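Local coordinates for protein GH86A beta-porphyranase (Bacteroides plebeius, PDB 4AW7) that cleaves the sulfated red-algal polysaccharide porphyran at linkages between beta-D-galactose and alpha-L-galactose-6-sulfate, releasing mostly disaccharides, at residues A[253-258]-A[305-310]; A[296-301]-A[363-368]; A[375-378]-A[383-386]; A[474-479]-A[496-501]. One frame throughout, in Å; residues are numbered along the deposited sequence.

Contact 1: A[253-258]-A[305-310]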
loop_
_atom_site.group_PDB
_atom_site.type_symbol
_atom_site.label_atom_id
_atom_site.label_comp_id
_atom_site.label_asym_id
_atom_site.label_seq_id
_atom_site.Cartn_x
_atom_site.Cartn_y
_atom_site.Cartn_z
ATOM N N MET A 253 11.132 2.196 4.660
ATOM C CA MET A 253 11.840 3.358 5.207
ATOM C C MET A 253 10.983 4.159 6.163
ATOM O O MET A 253 11.448 4.658 7.184
ATOM C CB MET A 253 12.395 4.250 4.127
ATOM C CG MET A 253 13.493 5.178 4.620
ATOM S SD MET A 253 14.397 5.930 3.229
ATOM C CE MET A 253 15.758 6.698 4.142
ATOM N N VAL A 254 9.711 4.315 5.781
ATOM C CA VAL A 254 8.738 5.013 6.661
ATOM C C VAL A 254 8.648 4.293 8.011
ATOM O O VAL A 254 8.705 4.921 9.059
ATOM C CB VAL A 254 7.380 5.191 5.976
ATOM C CG1 VAL A 254 6.346 5.773 6.916
ATOM C CG2 VAL A 254 7.516 6.017 4.714
ATOM N N GLU A 255 8.486 2.972 7.968
ATOM C CA GLU A 255 8.400 2.194 9.211
ATOM C C GLU A 255 9.679 2.313 10.033
ATOM O O GLU A 255 9.638 2.490 11.260
ATOM C CB GLU A 255 8.137 0.716 8.884
ATOM C CG GLU A 255 6.787 0.434 8.281
ATOM C CD GLU A 255 6.555 -1.047 7.936
ATOM O OE1 GLU A 255 7.394 -1.899 8.309
ATOM O OE2 GLU A 255 5.499 -1.429 7.338
ATOM N N ALA A 256 10.823 2.159 9.363
ATOM C CA ALA A 256 12.110 2.160 10.049
ATOM C C ALA A 256 12.363 3.489 10.743
ATOM O O ALA A 256 12.823 3.499 11.903
ATOM C CB ALA A 256 13.213 1.847 9.042
ATOM N N TYR A 257 12.041 4.614 10.097
ATOM C CA TYR A 257 12.239 5.903 10.754
ATOM C C TYR A 257 11.208 6.155 11.835
ATOM O O TYR A 257 11.544 6.698 12.895
ATOM C CB TYR A 257 12.301 7.032 9.744
ATOM C CG TYR A 257 12.725 8.337 10.359
ATOM C CD1 TYR A 257 13.963 8.456 10.955
ATOM C CD2 TYR A 257 11.879 9.433 10.365
ATOM C CE1 TYR A 257 14.351 9.636 11.561
ATOM C CE2 TYR A 257 12.246 10.637 10.949
ATOM C CZ TYR A 257 13.477 10.726 11.570
ATOM O OH TYR A 257 13.898 11.925 12.161
ATOM N N SER A 258 9.971 5.732 11.611
ATOM C CA SER A 258 8.968 5.861 12.646
ATOM C C SER A 258 9.377 5.114 13.918
ATOM O O SER A 258 9.212 5.635 15.001
ATOM C CB SER A 258 7.617 5.366 12.167
ATOM O OG SER A 258 7.151 6.130 11.080
ATOM N N MET A 305 -0.858 -6.899 1.551
ATOM C CA MET A 305 -1.409 -7.957 2.395
ATOM C C MET A 305 -0.455 -8.360 3.504
ATOM O O MET A 305 -0.865 -8.596 4.647
ATOM C CB MET A 305 -1.800 -9.170 1.550
ATOM C CG MET A 305 -3.119 -8.938 0.802
ATOM S SD MET A 305 -3.470 -10.343 -0.265
ATOM C CE MET A 305 -5.181 -10.052 -0.621
ATOM N N GLU A 306 0.839 -8.406 3.180
ATOM C CA GLU A 306 1.883 -8.749 4.145
ATOM C C GLU A 306 2.158 -7.632 5.145
ATOM O O GLU A 306 2.972 -7.845 6.060
ATOM C CB GLU A 306 3.162 -9.102 3.413
ATOM C CG GLU A 306 3.123 -10.473 2.767
ATOM C CD GLU A 306 3.070 -11.596 3.797
ATOM O OE1 GLU A 306 3.995 -11.683 4.623
ATOM O OE2 GLU A 306 2.124 -12.398 3.802
ATOM N N ARG A 307 1.465 -6.515 5.057
ATOM C CA ARG A 307 1.590 -5.411 5.990
ATOM C C ARG A 307 0.293 -5.159 6.784
ATOM O O ARG A 307 0.125 -4.098 7.391
ATOM C CB ARG A 307 2.017 -4.128 5.283
ATOM C CG ARG A 307 3.326 -4.257 4.532
ATOM C CD ARG A 307 3.769 -2.929 4.018
ATOM N NE ARG A 307 4.951 -3.053 3.168
ATOM C CZ ARG A 307 6.210 -2.768 3.498
ATOM N NH1 ARG A 307 6.515 -2.239 4.673
ATOM N NH2 ARG A 307 7.163 -2.983 2.605
ATOM N N GLN A 308 -0.647 -6.109 6.759
ATOM C CA GLN A 308 -1.984 -5.814 7.294
ATOM C C GLN A 308 -1.959 -5.290 8.731
ATOM O O GLN A 308 -2.763 -4.434 9.106
ATOM C CB GLN A 308 -2.890 -7.041 7.203
ATOM C CG GLN A 308 -4.350 -6.700 7.435
ATOM C CD GLN A 308 -5.210 -7.929 7.495
ATOM O OE1 GLN A 308 -5.394 -8.628 6.491
ATOM N NE2 GLN A 308 -5.777 -8.200 8.676
ATOM N N ASP A 309 -1.067 -5.833 9.546
ATOM C CA ASP A 309 -0.931 -5.447 10.935
ATOM C C ASP A 309 -0.399 -4.049 11.131
ATOM O O ASP A 309 -0.467 -3.525 12.255
ATOM C CB ASP A 309 -0.062 -6.441 11.719
ATOM C CG ASP A 309 1.302 -6.683 11.135
ATOM O OD1 ASP A 309 1.512 -6.565 9.925
ATOM O OD2 ASP A 309 2.203 -7.065 11.923
ATOM N N ASN A 310 0.142 -3.449 10.087
ATOM C CA ASN A 310 0.568 -2.049 10.108
ATOM C C ASN A 310 -0.042 -1.216 8.982
ATOM O O ASN A 310 0.576 -0.266 8.503
ATOM C CB ASN A 310 2.091 -1.924 10.081
ATOM C CG ASN A 310 2.548 -0.568 10.597
ATOM O OD1 ASN A 310 1.997 -0.048 11.569
ATOM N ND2 ASN A 310 3.512 0.075 9.880
#

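Contact 2: A[296-301]-A[363-368]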
loop_
_atom_site.group_PDB
_atom_site.type_symbol
_atom_site.label_atom_id
_atom_site.label_comp_id
_atom_site.label_asym_id
_atom_site.label_seq_id
_atom_site.Cartn_x
_atom_site.Cartn_y
_atom_site.Cartn_z
ATOM N N SER A 296 -1.023 -3.882 -12.018
ATOM C CA SER A 296 -0.394 -3.155 -10.921
ATOM C C SER A 296 -1.182 -3.345 -9.646
ATOM O O SER A 296 -0.599 -3.515 -8.577
ATOM C CB SER A 296 -0.294 -1.653 -11.215
ATOM O OG SER A 296 0.542 -1.425 -12.320
ATOM N N PHE A 297 -2.514 -3.288 -9.700
ATOM C CA PHE A 297 -3.301 -3.553 -8.498
ATOM C C PHE A 297 -2.853 -4.873 -7.880
ATOM O O PHE A 297 -2.601 -4.967 -6.670
ATOM C CB PHE A 297 -4.797 -3.623 -8.748
ATOM C CG PHE A 297 -5.443 -2.380 -9.325
ATOM C CD1 PHE A 297 -4.944 -1.102 -9.159
ATOM C CD2 PHE A 297 -6.623 -2.520 -10.010
ATOM C CE1 PHE A 297 -5.568 0.002 -9.742
ATOM C CE2 PHE A 297 -7.249 -1.434 -10.552
ATOM C CZ PHE A 297 -6.718 -0.177 -10.451
ATOM N N ASN A 298 -2.800 -5.934 -8.680
ATOM C CA ASN A 298 -2.368 -7.228 -8.170
ATOM C C ASN A 298 -0.942 -7.225 -7.648
ATOM O O ASN A 298 -0.642 -7.760 -6.575
ATOM C CB ASN A 298 -2.591 -8.303 -9.218
ATOM C CG ASN A 298 -4.038 -8.780 -9.283
ATOM O OD1 ASN A 298 -4.694 -8.912 -8.250
ATOM N ND2 ASN A 298 -4.532 -9.044 -10.510
ATOM N N HIS A 299 -0.013 -6.622 -8.395
ATOM C CA HIS A 299 1.367 -6.684 -7.937
ATOM C C HIS A 299 1.583 -5.986 -6.593
ATOM O O HIS A 299 2.346 -6.454 -5.731
ATOM C CB HIS A 299 2.325 -6.069 -8.961
ATOM C CG HIS A 299 2.395 -6.790 -10.268
ATOM N ND1 HIS A 299 2.459 -8.161 -10.380
ATOM C CD2 HIS A 299 2.481 -6.309 -11.524
ATOM C CE1 HIS A 299 2.567 -8.481 -11.659
ATOM N NE2 HIS A 299 2.586 -7.375 -12.373
ATOM N N PHE A 300 0.922 -4.857 -6.384
ATOM C CA PHE A 300 1.024 -4.139 -5.129
ATOM C C PHE A 300 0.249 -4.840 -4.000
ATOM O O PHE A 300 0.658 -4.794 -2.852
ATOM C CB PHE A 300 0.502 -2.700 -5.230
ATOM C CG PHE A 300 1.416 -1.768 -5.985
ATOM C CD1 PHE A 300 2.727 -1.499 -5.556
ATOM C CD2 PHE A 300 0.969 -1.124 -7.113
ATOM C CE1 PHE A 300 3.506 -0.629 -6.244
ATOM C CE2 PHE A 300 1.759 -0.222 -7.815
ATOM C CZ PHE A 300 3.051 0.015 -7.412
ATOM N N LEU A 301 -0.859 -5.478 -4.338
ATOM C CA LEU A 301 -1.740 -6.055 -3.341
ATOM C C LEU A 301 -1.011 -7.036 -2.444
ATOM O O LEU A 301 -1.220 -7.053 -1.245
ATOM C CB LEU A 301 -2.923 -6.745 -4.029
ATOM C CG LEU A 301 -3.931 -7.468 -3.157
ATOM C CD1 LEU A 301 -4.660 -6.494 -2.215
ATOM C CD2 LEU A 301 -4.928 -8.205 -4.046
ATOM N N GLU A 363 -13.594 -9.491 -9.336
ATOM C CA GLU A 363 -14.065 -10.870 -9.556
ATOM C C GLU A 363 -13.011 -11.877 -9.074
ATOM O O GLU A 363 -13.330 -12.839 -8.374
ATOM C CB GLU A 363 -14.381 -11.105 -11.026
ATOM C CG GLU A 363 -15.118 -12.436 -11.243
ATOM C CD GLU A 363 -16.562 -12.361 -10.696
ATOM O OE1 GLU A 363 -17.258 -11.484 -11.125
ATOM O OE2 GLU A 363 -17.008 -13.153 -9.811
ATOM N N LEU A 364 -11.747 -11.614 -9.401
ATOM C CA LEU A 364 -10.677 -12.527 -9.069
ATOM C C LEU A 364 -10.623 -12.782 -7.554
ATOM O O LEU A 364 -10.341 -13.905 -7.113
ATOM C CB LEU A 364 -9.334 -11.922 -9.534
ATOM C CG LEU A 364 -8.040 -12.628 -9.184
ATOM C CD1 LEU A 364 -8.001 -13.992 -9.905
ATOM C CD2 LEU A 364 -6.831 -11.789 -9.541
ATOM N N TRP A 365 -10.831 -11.723 -6.781
ATOM C CA TRP A 365 -10.730 -11.770 -5.338
ATOM C C TRP A 365 -12.051 -11.947 -4.619
ATOM O O TRP A 365 -12.117 -11.936 -3.399
ATOM C CB TRP A 365 -9.997 -10.514 -4.843
ATOM C CG TRP A 365 -8.551 -10.498 -5.267
ATOM C CD1 TRP A 365 -8.006 -9.820 -6.298
ATOM C CD2 TRP A 365 -7.493 -11.257 -4.673
ATOM N NE1 TRP A 365 -6.672 -10.104 -6.390
ATOM C CE2 TRP A 365 -6.330 -10.982 -5.393
ATOM C CE3 TRP A 365 -7.421 -12.107 -3.576
ATOM C CZ2 TRP A 365 -5.094 -11.530 -5.047
ATOM C CZ3 TRP A 365 -6.182 -12.668 -3.248
ATOM C CH2 TRP A 365 -5.043 -12.341 -3.979
ATOM N N LYS A 366 -13.137 -12.151 -5.358
ATOM C CA LYS A 366 -14.438 -12.241 -4.709
ATOM C C LYS A 366 -14.484 -13.455 -3.777
ATOM O O LYS A 366 -13.958 -14.528 -4.080
ATOM C CB LYS A 366 -15.566 -12.299 -5.753
ATOM C CG LYS A 366 -16.985 -12.146 -5.131
ATOM C CD LYS A 366 -18.028 -12.118 -6.256
ATOM C CE LYS A 366 -19.471 -12.399 -5.811
ATOM N NZ LYS A 366 -20.404 -12.171 -6.908
ATOM N N ASN A 367 -15.083 -13.261 -2.620
ATOM C CA ASN A 367 -15.204 -14.287 -1.574
ATOM C C ASN A 367 -13.942 -14.663 -0.848
ATOM O O ASN A 367 -14.004 -15.386 0.131
ATOM C CB ASN A 367 -15.967 -15.533 -2.081
ATOM C CG ASN A 367 -17.432 -15.198 -2.421
ATOM O OD1 ASN A 367 -18.171 -14.752 -1.558
ATOM N ND2 ASN A 367 -17.800 -15.386 -3.651
ATOM N N VAL A 368 -12.793 -14.142 -1.275
ATOM C CA VAL A 368 -11.537 -14.493 -0.626
ATOM C C VAL A 368 -11.494 -13.832 0.752
ATOM O O VAL A 368 -11.587 -12.621 0.882
ATOM C CB VAL A 368 -10.303 -14.094 -1.457
ATOM C CG1 VAL A 368 -9.002 -14.371 -0.686
ATOM C CG2 VAL A 368 -10.308 -14.794 -2.823
#

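Contact 3: A[375-378]-A[383-386]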
loop_
_atom_site.group_PDB
_atom_site.type_symbol
_atom_site.label_atom_id
_atom_site.label_comp_id
_atom_site.label_asym_id
_atom_site.label_seq_id
_atom_site.Cartn_x
_atom_site.Cartn_y
_atom_site.Cartn_z
ATOM N N ILE A 375 2.422 -20.284 4.192
ATOM C CA ILE A 375 2.755 -20.433 2.783
ATOM C C ILE A 375 4.112 -19.824 2.595
ATOM O O ILE A 375 4.416 -18.842 3.238
ATOM C CB ILE A 375 1.588 -19.875 1.775
ATOM C CG1 ILE A 375 1.921 -20.244 0.318
ATOM C CG2 ILE A 375 1.262 -18.408 1.977
ATOM C CD1 ILE A 375 0.744 -20.060 -0.683
ATOM N N THR A 376 4.933 -20.444 1.752
ATOM C CA THR A 376 6.266 -19.946 1.362
ATOM C C THR A 376 6.428 -20.048 -0.140
ATOM O O THR A 376 5.720 -20.813 -0.812
ATOM C CB THR A 376 7.368 -20.760 1.985
ATOM O OG1 THR A 376 7.262 -22.129 1.583
ATOM C CG2 THR A 376 7.326 -20.620 3.492
ATOM N N SER A 377 7.358 -19.263 -0.687
ATOM C CA SER A 377 7.717 -19.263 -2.085
ATOM C C SER A 377 9.221 -19.127 -2.162
ATOM O O SER A 377 9.802 -18.220 -1.561
ATOM C CB SER A 377 7.052 -18.091 -2.791
ATOM O OG SER A 377 7.447 -18.045 -4.115
ATOM N N SER A 378 9.849 -20.002 -2.923
ATOM C CA SER A 378 11.311 -19.960 -3.073
ATOM C C SER A 378 11.814 -18.865 -3.979
ATOM O O SER A 378 12.951 -18.417 -3.839
ATOM C CB SER A 378 11.781 -21.324 -3.591
ATOM O OG SER A 378 11.403 -21.540 -4.932
ATOM N N GLN A 383 4.870 -14.114 -5.781
ATOM C CA GLN A 383 4.223 -13.710 -4.532
ATOM C C GLN A 383 3.082 -14.674 -4.254
ATOM O O GLN A 383 2.349 -15.041 -5.165
ATOM C CB GLN A 383 3.675 -12.258 -4.634
ATOM C CG GLN A 383 4.672 -11.257 -5.235
ATOM C CD GLN A 383 4.237 -9.805 -5.022
ATOM O OE1 GLN A 383 4.562 -9.190 -4.000
ATOM N NE2 GLN A 383 3.421 -9.285 -5.947
ATOM N N VAL A 384 2.938 -15.078 -2.994
ATOM C CA VAL A 384 1.982 -16.096 -2.602
ATOM C C VAL A 384 1.196 -15.674 -1.381
ATOM O O VAL A 384 1.724 -15.040 -0.479
ATOM C CB VAL A 384 2.679 -17.442 -2.344
ATOM C CG1 VAL A 384 3.308 -17.950 -3.636
ATOM C CG2 VAL A 384 3.708 -17.310 -1.212
ATOM N N GLN A 385 -0.083 -16.039 -1.364
ATOM C CA GLN A 385 -0.962 -15.849 -0.224
ATOM C C GLN A 385 -1.844 -17.064 -0.075
ATOM O O GLN A 385 -2.149 -17.733 -1.066
ATOM C CB GLN A 385 -1.844 -14.604 -0.400
ATOM C CG GLN A 385 -1.094 -13.308 -0.374
ATOM C CD GLN A 385 -0.606 -12.914 1.007
ATOM O OE1 GLN A 385 -1.358 -13.008 1.968
ATOM N NE2 GLN A 385 0.623 -12.439 1.113
ATOM N N ALA A 386 -2.273 -17.362 1.138
ATOM C CA ALA A 386 -3.280 -18.408 1.353
ATOM C C ALA A 386 -4.111 -18.083 2.569
ATOM O O ALA A 386 -3.604 -17.593 3.578
ATOM C CB ALA A 386 -2.609 -19.778 1.536
#

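Contact 4: A[474-479]-A[496-501]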
loop_
_atom_site.group_PDB
_atom_site.type_symbol
_atom_site.label_atom_id
_atom_site.label_comp_id
_atom_site.label_asym_id
_atom_site.label_seq_id
_atom_site.Cartn_x
_atom_site.Cartn_y
_atom_site.Cartn_z
ATOM N N ASN A 474 6.788 -11.618 13.049
ATOM C CA ASN A 474 7.104 -10.346 13.682
ATOM C C ASN A 474 8.238 -9.686 12.924
ATOM O O ASN A 474 9.110 -10.346 12.369
ATOM C CB ASN A 474 7.431 -10.510 15.159
ATOM C CG ASN A 474 6.167 -10.581 16.005
ATOM O OD1 ASN A 474 5.852 -11.642 16.562
ATOM N ND2 ASN A 474 5.439 -9.484 16.078
ATOM N N LYS A 475 8.229 -8.353 12.923
ATOM C CA LYS A 475 9.288 -7.549 12.354
ATOM C C LYS A 475 9.999 -6.814 13.470
ATOM O O LYS A 475 9.359 -6.302 14.395
ATOM C CB LYS A 475 8.706 -6.514 11.364
ATOM C CG LYS A 475 8.140 -7.164 10.119
ATOM C CD LYS A 475 7.555 -6.129 9.161
ATOM C CE LYS A 475 7.010 -6.765 7.940
ATOM N NZ LYS A 475 6.590 -5.753 6.967
ATOM N N TYR A 476 11.318 -6.739 13.340
ATOM C CA TYR A 476 12.172 -6.084 14.324
ATOM C C TYR A 476 13.005 -5.037 13.592
ATOM O O TYR A 476 13.543 -5.300 12.525
ATOM C CB TYR A 476 13.058 -7.086 15.037
ATOM C CG TYR A 476 12.276 -8.134 15.754
ATOM C CD1 TYR A 476 11.793 -7.904 17.024
ATOM C CD2 TYR A 476 12.010 -9.354 15.172
ATOM C CE1 TYR A 476 11.095 -8.867 17.719
ATOM C CE2 TYR A 476 11.250 -10.320 15.852
ATOM C CZ TYR A 476 10.823 -10.082 17.129
ATOM O OH TYR A 476 10.125 -11.025 17.856
ATOM N N TYR A 477 13.030 -3.848 14.179
ATOM C CA TYR A 477 13.599 -2.659 13.576
ATOM C C TYR A 477 14.876 -2.270 14.320
ATOM O O TYR A 477 15.013 -2.449 15.492
ATOM C CB TYR A 477 12.576 -1.537 13.594
ATOM C CG TYR A 477 11.303 -1.876 12.837
ATOM C CD1 TYR A 477 10.265 -2.570 13.445
ATOM C CD2 TYR A 477 11.143 -1.533 11.515
ATOM C CE1 TYR A 477 9.110 -2.897 12.764
ATOM C CE2 TYR A 477 9.990 -1.886 10.813
ATOM C CZ TYR A 477 8.986 -2.551 11.453
ATOM O OH TYR A 477 7.836 -2.918 10.796
ATOM N N SER A 478 15.786 -1.668 13.586
ATOM C CA SER A 478 17.064 -1.248 14.166
ATOM C C SER A 478 17.039 0.196 14.608
ATOM O O SER A 478 16.360 1.012 14.002
ATOM C CB SER A 478 18.145 -1.479 13.140
ATOM O OG SER A 478 19.459 -1.185 13.663
ATOM N N SER A 479 17.855 0.553 15.617
ATOM C CA SER A 479 18.077 1.935 15.984
ATOM C C SER A 479 18.874 2.657 14.921
ATOM O O SER A 479 18.934 3.885 14.956
ATOM C CB SER A 479 18.859 2.010 17.304
ATOM O OG SER A 479 20.134 1.379 17.176
ATOM N N THR A 496 16.881 -5.499 19.046
ATOM C CA THR A 496 16.568 -5.877 20.413
ATOM C C THR A 496 15.204 -6.556 20.503
ATOM O O THR A 496 14.342 -6.365 19.645
ATOM C CB THR A 496 16.606 -4.639 21.337
ATOM O OG1 THR A 496 15.595 -3.696 20.955
ATOM C CG2 THR A 496 17.991 -3.959 21.318
ATOM N N GLY A 497 15.002 -7.305 21.589
ATOM C CA GLY A 497 13.693 -7.870 21.880
ATOM C C GLY A 497 13.261 -9.025 21.000
ATOM O O GLY A 497 12.086 -9.340 20.970
ATOM N N ILE A 498 14.169 -9.651 20.289
ATOM C CA ILE A 498 13.785 -10.709 19.369
ATOM C C ILE A 498 13.367 -11.967 20.095
ATOM O O ILE A 498 14.065 -12.464 20.970
ATOM C CB ILE A 498 14.917 -11.003 18.353
ATOM C CG1 ILE A 498 15.151 -9.698 17.487
ATOM C CG2 ILE A 498 14.607 -12.301 17.544
ATOM C CD1 ILE A 498 15.871 -9.855 16.221
ATOM N N GLU A 499 12.186 -12.467 19.776
ATOM C CA GLU A 499 11.791 -13.821 20.168
ATOM C C GLU A 499 12.190 -14.787 19.127
ATOM O O GLU A 499 11.555 -14.898 18.074
ATOM C CB GLU A 499 10.300 -13.975 20.355
ATOM C CG GLU A 499 9.809 -13.447 21.616
ATOM C CD GLU A 499 8.472 -14.060 21.992
ATOM O OE1 GLU A 499 8.245 -15.282 21.793
ATOM O OE2 GLU A 499 7.664 -13.287 22.521
ATOM N N SER A 500 13.275 -15.503 19.363
ATOM C CA SER A 500 13.731 -16.524 18.440
ATOM C C SER A 500 13.000 -17.831 18.702
ATOM O O SER A 500 12.238 -17.940 19.637
ATOM C CB SER A 500 15.227 -16.645 18.415
ATOM O OG SER A 500 15.614 -17.541 17.400
ATOM N N GLY A 501 13.221 -18.815 17.845
ATOM C CA GLY A 501 12.561 -20.101 17.993
ATOM C C GLY A 501 12.753 -20.914 16.755
ATOM O O GLY A 501 13.817 -20.875 16.101
HETATM O O HOH W 1 9.774 -13.364 16.685
HETATM O O HOH W 2 14.846 -4.721 17.118
#

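Contact 1: A[253-258]-A[305-310]
Glu255 on helix 245-262 and Asn310 in the loop after helix 293-305 have their CA atoms 9.0 Å apart, the nearest backbone pair here, and the space between is spanned by side chains. Glu255 CG lies beside the backbone N (chi1 -67°), and from there the chain runs extended toward the loop, where OE2 reaches the guanidinium edge of Arg307 in a salt bridge of 3.0 Å to NH1. The carboxylate is turned 68° from the guanidinium plane, and the bond itself is bent and weak. Arg307 shares its charge: NH1 also pairs with Asp252 and NH2 with Glu248, while NE bonds to Asn303 OD1. Glu255 OE1 bonds to Tyr477 OH. From the loop, the side chain of Asn310 comes to meet that of Glu255, its ND2 resting 3.7 Å from Glu255 CG. With an alanine at Glu255 both carboxylate bonds are gone, which would probably leave Tyr477 OH without this partner and Arg307 with fewer counter-charges. Leu268, at the start of strand 268-276, touches Glu255, Arg307 and Asn310 and bonds to the backbone of Asn310, so helix and loop meet beside the parallel strand pair 268-276 and 311-316.

Contact 2: A[296-301]-A[363-368]
Trp365 and Asn298 supply the polar part of this helix-to-helix contact through a single, nearly straight hydrogen bond. Trp365 NE1 donates to Asn298 OD1 at 3.0 Å, with an N-H...O angle of 173°. The donor lies in the carbonyl plane of the amide, and the oxygen sits almost exactly in the indole plane, although the two flat groups are turned 51° from each other. A buried indole N-H thus finds its acceptor in a side chain on the neighbouring helix. The helices concerned are 293-305, which runs up to strand 311-316 of the parallel sheet, and 359-365, which leads into strand 371-377 of a mixed beta sheet; the contact therefore couples the catalytic (beta/alpha)-barrel, the fold expected of this family, to the beta-rich part. Van der Waals packing supplies the rest. With CG swung away from the backbone N (chi1 177°), Leu301 lays its CD2 methyl over one face of the indole, offset toward the rim, 3.4 Å from Trp365 CE2. Leu364 crosses Asn298 obliquely, its CD2 resting 3.7 Å from ND2 of Asn298, while Phe44 stacks with the Trp365 ring. Backbone bonding fixes the far end: a type II turn from Trp365 to Val368 is closed by Val368 N on Trp365 O at 3.1 Å, and it brings Val368 CG1 to the indole edge. Arg40 NH1 also bonds to the carbonyl oxygens of Trp365 and Val368.

Contact 3: A[375-378]-A[383-386]
Ile375 and Val384 meet obliquely between two antiparallel strands, with Ile375 CD1 3.7 Å from Val384 CB. The strand axes run at 169° to each other and come no closer than 6.8 Å; these ends stand apart and side chains fill the interval, consistent with the absence of any hydrogen bond between the two segments. The methyl at the end of Ile375 gets there because CG1 stands opposite the backbone N (chi1 -172°) and the chain then continues extended. The same CD1 also lies 4.0 Å from Ala386 CB, so one side chain touches two residues that alternate along the partner strand. On its other flank Val384 meets Ser377: CG2 approaches Ser377 CB at 3.8 Å, and CG1 is about equally close to that carbon. Ser377 OG bonds to Ile382 O, at the start of the partner strand, and to Asn379 O in the connection, two acceptors that its one proton must share; Asp381 in the same connection is a calcium ligand. Further out, Thr376 and Ser378 pair through their backbones with strand 21-25 and Gln383 and Gln385 with strand 392-399, while Gln385 NE2 bonds to Glu306 OE2 beyond the hairpin. Between 375-378 and 383-386, then, the contact is van der Waals packing of aliphatic groups and Ser377 CB; hydrogen bonds across the hairpin fall just beyond, where Ala386 pairs with Val373 and Ser377 with Ile382, and other polar bonding is directed to the flanking strands.

Contact 4: A[474-479]-A[496-501]
Tyr476 lies against a G1 beta bulge, in which Gly497 and Ile498 both face Gly563 and the glycine takes up the positive phi usual for the first bulge position. Ile498 packs over a face of the phenol: its CG1 stands 3.8 Å from the centroid of the Tyr476 ring, only 15° off the ring normal, a CH-pi contact. Ile498 CA also lies over a face, 3.7 Å from Tyr476 CE1, and that ring carbon comes within 3.4 Å of Gly497 O. Set beside the backbone N (chi1 -59°), the ring carries its hydroxyl across Ile498 to the next residue, where Glu499 N donates to Tyr476 OH at 3.2 Å in an almost straight bond of 169°. A water in the ring plane reaches Tyr476 OH at 2.6 Å and donates to Glu499 O at 2.7 Å, so the hydroxyl meets both backbone polar groups of Glu499, one directly and one through solvent. The carboxylate of Glu499 turns to Lys587. A second water ties the backbones together by donating to Tyr477 O at 2.8 Å and accepting from Thr496 N. A phenylalanine in place of Tyr476 could keep the ring over Ile498 but would probably leave Glu499 N without its acceptor and take from the bridging water its bond to the hydroxyl. Strand 469-484 belongs to a five-stranded sheet, whereas strand 491-498 is an outermost strand of a four-stranded one; an aromatic side chain packed from one sheet onto the bulged edge of another is in keeping with the beta-sandwich architecture of this part of the enzyme.

How the contacts relate
The four contacts illustrate how a glycosidase scaffold is knitted together by neighbouring joints. Contacts 1 and 2 share helix 293-305 and its following loop, and Met305 CE packs 3.8 Å from Trp365 CZ3. Contact 3 is tied to both: Gln383 NE2 is 3.0 Å from His299 O of contact 2, and Gln385 NE2 is 3.1 Å from Glu306 OE2 of contact 1. Contact 4, centred 14 Å from contact 1, also packs on it, with Tyr477 CD2 4.1 Å from Ala256 CA, but stays about 11 Å from contacts 2 and 3 at the nearest atoms. All lie away from the substrate cleft, yet strand 268-276, which borders contact 1, carries the inferred nucleophile Glu272.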